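Local coordinates for pullulanase (Bacillus acidopullulyticus, PDB 2WAN), which hydrolyses alpha-1,6-glucosidic linkages in pullulan and at the branch points of starch polysaccharides, as a debranching enzyme of the alpha-amylase superfamily, at residues 746-749 with 750-753; 819-822 with 823-827. All coordinates share one frame; numbering follows the deposited sequence. Where two conformers were deposited one is given.

Contact 1. Residues 746-749 with 750-753; sequences ASNP and SDTE
Asn748 and Asp751 close a type I beta turn that carries the chain out of helix 740-747 and on toward helix 753-769, with Pro749 and Ser750 at its two central positions. Asn748 is the first residue to leave helical geometry, and its backbone O accepts the turn bond from Asp751 N at 3.1 Å. The side chains of the same two residues join beside this bond. From Asn748 CB outward, each atom has a neighbour. CB lies 3.4 Å from Asp751 OD2, and with CG anti to the carbonyl carbon (chi1 -63°) the amide is carried past that carboxylate oxygen. Its OD1 turns back to Ser747, taking a hydrogen bond from OG of that serine at 2.6 Å in the carbonyl plane. ND2 points the other way and donates to Asp751 OD2 at 3.0 Å, nearly straight at 162°. The acceptor lies almost within the amide plane, whereas the amide reaches OD2 on its anti side, 31° out of the carboxylate plane. A second bond from ND2, to Thr701 O, leaves the buried amide held at both ends and its rotation fixed. The other carboxylate oxygen, Asp751 OD1, forms a salt bridge with Lys876, so the aspartate links the turn to the C-terminal beta domain and its negative charge is probably balanced there. Met759 of helix 753-769 packs against both side chains. A water donates to Pro749 O at 3.1 Å and to Asp751 O at 3.2 Å, bridging the two carbonyls.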
loop_
_atom_site.group_PDB
_atom_site.type_symbol
_atom_site.label_atom_id
_atom_site.label_comp_id
_atom_site.label_asym_id
_atom_site.label_seq_id
_atom_site.Cartn_x
_atom_site.Cartn_y
_atom_site.Cartn_z
ATOM N N ALA A 746 -18.849 19.452 11.991
ATOM C CA ALA A 746 -17.824 19.655 13.023
ATOM C C ALA A 746 -17.016 20.949 12.885
ATOM O O ALA A 746 -16.742 21.611 13.892
ATOM C CB ALA A 746 -16.892 18.445 13.104
ATOM N N SER A 747 -16.627 21.319 11.661
ATOM C CA SER A 747 -15.766 22.495 11.471
ATOM C C SER A 747 -16.538 23.791 11.283
ATOM O O SER A 747 -15.994 24.867 11.494
ATOM C CB SER A 747 -14.808 22.285 10.290
ATOM O OG SER A 747 -15.510 22.125 9.065
ATOM N N ASN A 748 -17.805 23.668 10.872
ATOM C CA ASN A 748 -18.654 24.816 10.549
ATOM C C ASN A 748 -20.037 24.711 11.218
ATOM O O ASN A 748 -21.056 24.867 10.568
ATOM C CB ASN A 748 -18.826 24.944 9.032
ATOM C CG ASN A 748 -17.511 25.226 8.305
ATOM O OD1 ASN A 748 -16.608 24.382 8.266
ATOM N ND2 ASN A 748 -17.401 26.419 7.730
ATOM N N PRO A 749 -20.067 24.479 12.543
ATOM C CA PRO A 749 -21.339 24.249 13.241
ATOM C C PRO A 749 -22.319 25.428 13.183
ATOM O O PRO A 749 -23.543 25.212 13.230
ATOM C CB PRO A 749 -20.898 23.972 14.686
ATOM C CG PRO A 749 -19.566 24.640 14.817
ATOM C CD PRO A 749 -18.916 24.450 13.467
ATOM N N SER A 750 -21.794 26.648 13.054
ATOM C CA SER A 750 -22.612 27.870 13.011
ATOM C C SER A 750 -23.150 28.223 11.618
ATOM O O SER A 750 -23.945 29.148 11.476
ATOM C CB SER A 750 -21.810 29.069 13.536
ATOM O OG SER A 750 -21.295 28.796 14.825
ATOM N N ASP A 751 -22.688 27.521 10.582
ATOM C CA ASP A 751 -23.144 27.826 9.236
ATOM C C ASP A 751 -24.471 27.143 8.947
ATOM O O ASP A 751 -24.770 26.090 9.520
ATOM C CB ASP A 751 -22.065 27.448 8.216
ATOM C CG ASP A 751 -20.947 28.471 8.181
ATOM O OD1 ASP A 751 -21.250 29.636 7.859
ATOM O OD2 ASP A 751 -19.781 28.128 8.487
ATOM N N THR A 752 -25.268 27.761 8.083
ATOM C CA THR A 752 -26.589 27.250 7.722
ATOM C C THR A 752 -26.460 25.944 6.954
ATOM O O THR A 752 -25.390 25.668 6.388
ATOM C CB THR A 752 -27.377 28.244 6.840
ATOM O OG1 THR A 752 -26.673 28.469 5.599
ATOM C CG2 THR A 752 -27.567 29.596 7.562
ATOM N N GLU A 753 -27.560 25.180 6.883
ATOM C CA GLU A 753 -27.636 23.960 6.054
ATOM C C GLU A 753 -27.313 24.299 4.613
ATOM O O GLU A 753 -26.555 23.594 3.939
ATOM C CB GLU A 753 -29.048 23.330 6.074
ATOM C CG GLU A 753 -29.121 22.008 5.233
ATOM C CD GLU A 753 -30.535 21.472 4.972
ATOM O OE1 GLU A 753 -31.399 22.194 4.413
ATOM O OE2 GLU A 753 -30.767 20.300 5.298
HETATM O O HOH W 1 -26.182 26.497 12.373
#

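Contact 2. Residues 819-822 with 823-827; sequences SMIH and LRNQH
This is a local, one-helix contact: residues 819-822 and 823-827 span the last turns of helix 811-826 and the first residue beyond it, packed between helix 753-769 and the C-terminal beta domain. Four successive i to i+4 bonds join them, among them Arg824 N to Met820 O, almost straight at 175°, and Asn825 N to Ile821 O at 2.9 Å. Ile821 and Asn825 lie side by side and point the same way, Ile821 CG2 resting 3.9 Å from Asn825 ND2. Because Asn825 CG sits anti to its carbonyl carbon (chi1 -66°), the amide folds back over Ile821 O, its CG 3.3 Å from that oxygen, while ND2 bonds to Gly482 O. An alanine here is likely to leave Gly482 O without this donor and to uncover the flank of Ile821 CG2. One residue further on, Gln826, bent at chi2, brings CG to 3.3 Å from His822 O, one turn back. A water at the edge of the His822 ring, in its plane, joins ND1 to Gln826 OE1, each 3.2 Å away; NE2 is bonded to Glu480 O. Met820 and Leu823 both meet Ile918 of strand 915-920, and the extended Arg824 reaches Phe768 O and Ser770 O. Such a helix, following the eighth barrel strand and bordering the C-terminal beta domain, is characteristic of the alpha-amylase (beta/alpha)8 barrel.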
loop_
_atom_site.group_PDB
_atom_site.type_symbol
_atom_site.label_atom_id
_atom_site.label_comp_id
_atom_site.label_asym_id
_atom_site.label_seq_id
_atom_site.Cartn_x
_atom_site.Cartn_y
_atom_site.Cartn_z
ATOM N N SER A 819 -23.954 16.359 -12.510
ATOM C CA SER A 819 -23.691 17.331 -13.578
ATOM C C SER A 819 -22.185 17.615 -13.711
ATOM O O SER A 819 -21.678 17.738 -14.831
ATOM C CB SER A 819 -24.460 18.641 -13.329
ATOM O OG SER A 819 -25.861 18.439 -13.496
ATOM N N MET A 820 -21.489 17.719 -12.574
ATOM C CA MET A 820 -20.031 17.891 -12.544
ATOM C C MET A 820 -19.306 16.694 -13.126
ATOM O O MET A 820 -18.347 16.847 -13.887
ATOM C CB MET A 820 -19.526 18.132 -11.116
ATOM C CG MET A 820 -19.507 19.585 -10.726
ATOM S SD MET A 820 -18.266 20.604 -11.597
ATOM C CE MET A 820 -18.690 22.154 -10.774
ATOM N N ILE A 821 -19.754 15.501 -12.741
ATOM C CA ILE A 821 -19.106 14.271 -13.210
ATOM C C ILE A 821 -19.290 14.126 -14.726
ATOM O O ILE A 821 -18.319 13.879 -15.446
ATOM C CB ILE A 821 -19.619 13.056 -12.440
ATOM C CG1 ILE A 821 -19.089 13.104 -11.010
ATOM C CG2 ILE A 821 -19.192 11.717 -13.131
ATOM C CD1 ILE A 821 -19.930 12.286 -10.023
ATOM N N HIS A 822 -20.514 14.325 -15.213
ATOM C CA HIS A 822 -20.768 14.245 -16.660
ATOM C C HIS A 822 -19.995 15.293 -17.463
ATOM O O HIS A 822 -19.507 15.000 -18.553
ATOM C CB HIS A 822 -22.269 14.342 -16.951
ATOM C CG HIS A 822 -23.036 13.129 -16.510
ATOM N ND1 HIS A 822 -23.389 12.112 -17.369
ATOM C CD2 HIS A 822 -23.503 12.767 -15.292
ATOM C CE1 HIS A 822 -24.064 11.189 -16.705
ATOM N NE2 HIS A 822 -24.141 11.559 -15.441
ATOM N N LEU A 823 -19.866 16.498 -16.917
ATOM C CA LEU A 823 -19.042 17.532 -17.566
ATOM C C LEU A 823 -17.581 17.061 -17.756
ATOM O O LEU A 823 -17.036 17.157 -18.865
ATOM C CB LEU A 823 -19.090 18.845 -16.773
ATOM C CG LEU A 823 -18.333 20.011 -17.453
ATOM C CD1 LEU A 823 -19.157 20.603 -18.596
ATOM C CD2 LEU A 823 -18.042 21.069 -16.417
ATOM N N ARG A 824 -16.950 16.572 -16.693
ATOM C CA ARG A 824 -15.608 15.998 -16.787
ATOM C C ARG A 824 -15.544 14.863 -17.816
ATOM O O ARG A 824 -14.578 14.801 -18.617
ATOM C CB ARG A 824 -15.115 15.490 -15.423
ATOM C CG ARG A 824 -13.628 15.136 -15.445
ATOM C CD ARG A 824 -13.194 14.373 -14.183
ATOM N NE ARG A 824 -11.762 14.019 -14.246
ATOM C CZ ARG A 824 -10.753 14.845 -13.949
ATOM N NH1 ARG A 824 -10.976 16.110 -13.605
ATOM N NH2 ARG A 824 -9.495 14.413 -14.036
ATOM N N ASN A 825 -16.549 13.975 -17.797
ATOM C CA ASN A 825 -16.548 12.828 -18.721
ATOM C C ASN A 825 -16.571 13.297 -20.173
ATOM O O ASN A 825 -16.023 12.632 -21.050
ATOM C CB ASN A 825 -17.745 11.888 -18.494
ATOM C CG ASN A 825 -17.712 11.163 -17.148
ATOM O OD1 ASN A 825 -16.695 11.141 -16.428
ATOM N ND2 ASN A 825 -18.863 10.551 -16.793
ATOM N N GLN A 826 -17.223 14.432 -20.415
ATOM C CA GLN A 826 -17.421 14.965 -21.769
ATOM C C GLN A 826 -16.271 15.826 -22.262
ATOM O O GLN A 826 -16.166 16.078 -23.474
ATOM C CB GLN A 826 -18.712 15.787 -21.821
ATOM C CG GLN A 826 -19.993 14.947 -21.818
ATOM C CD GLN A 826 -20.105 14.040 -23.048
ATOM O OE1 GLN A 826 -20.655 12.935 -22.975
ATOM N NE2 GLN A 826 -19.586 14.513 -24.184
ATOM N N HIS A 827 -15.430 16.289 -21.333
ATOM C CA HIS A 827 -14.426 17.296 -21.651
ATOM C C HIS A 827 -13.038 16.882 -21.257
ATOM O O HIS A 827 -12.631 17.067 -20.102
ATOM C CB HIS A 827 -14.831 18.657 -21.053
ATOM C CG HIS A 827 -15.976 19.256 -21.786
ATOM N ND1 HIS A 827 -15.830 19.845 -23.025
ATOM C CD2 HIS A 827 -17.306 19.243 -21.524
ATOM C CE1 HIS A 827 -17.017 20.205 -23.472
ATOM N NE2 HIS A 827 -17.930 19.849 -22.584
HETATM O O HOH W 2 -22.626 12.585 -20.450
#

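How the contacts relate
From the N terminus the two contacts come in series, neither nested nor crossed. Contact 1 closes the short loop between helix 740-747 and helix 753-769, in the region after the seventh barrel strand, 728-730. The chain then runs along helix 753-769, through strand 773-777, the last of the barrel, and on to helix 811-826, whose C-terminal turns form contact 2 without closing a loop. The centres of contact 1 and contact 2 lie about 29 Å apart. The nearest atoms of contact 1 and contact 2 are about 17 Å apart. Helix 753-769 runs between them, touched by contact 1 in its first half and by contact 2 near its end, and both contacts border the C-terminal beta domain.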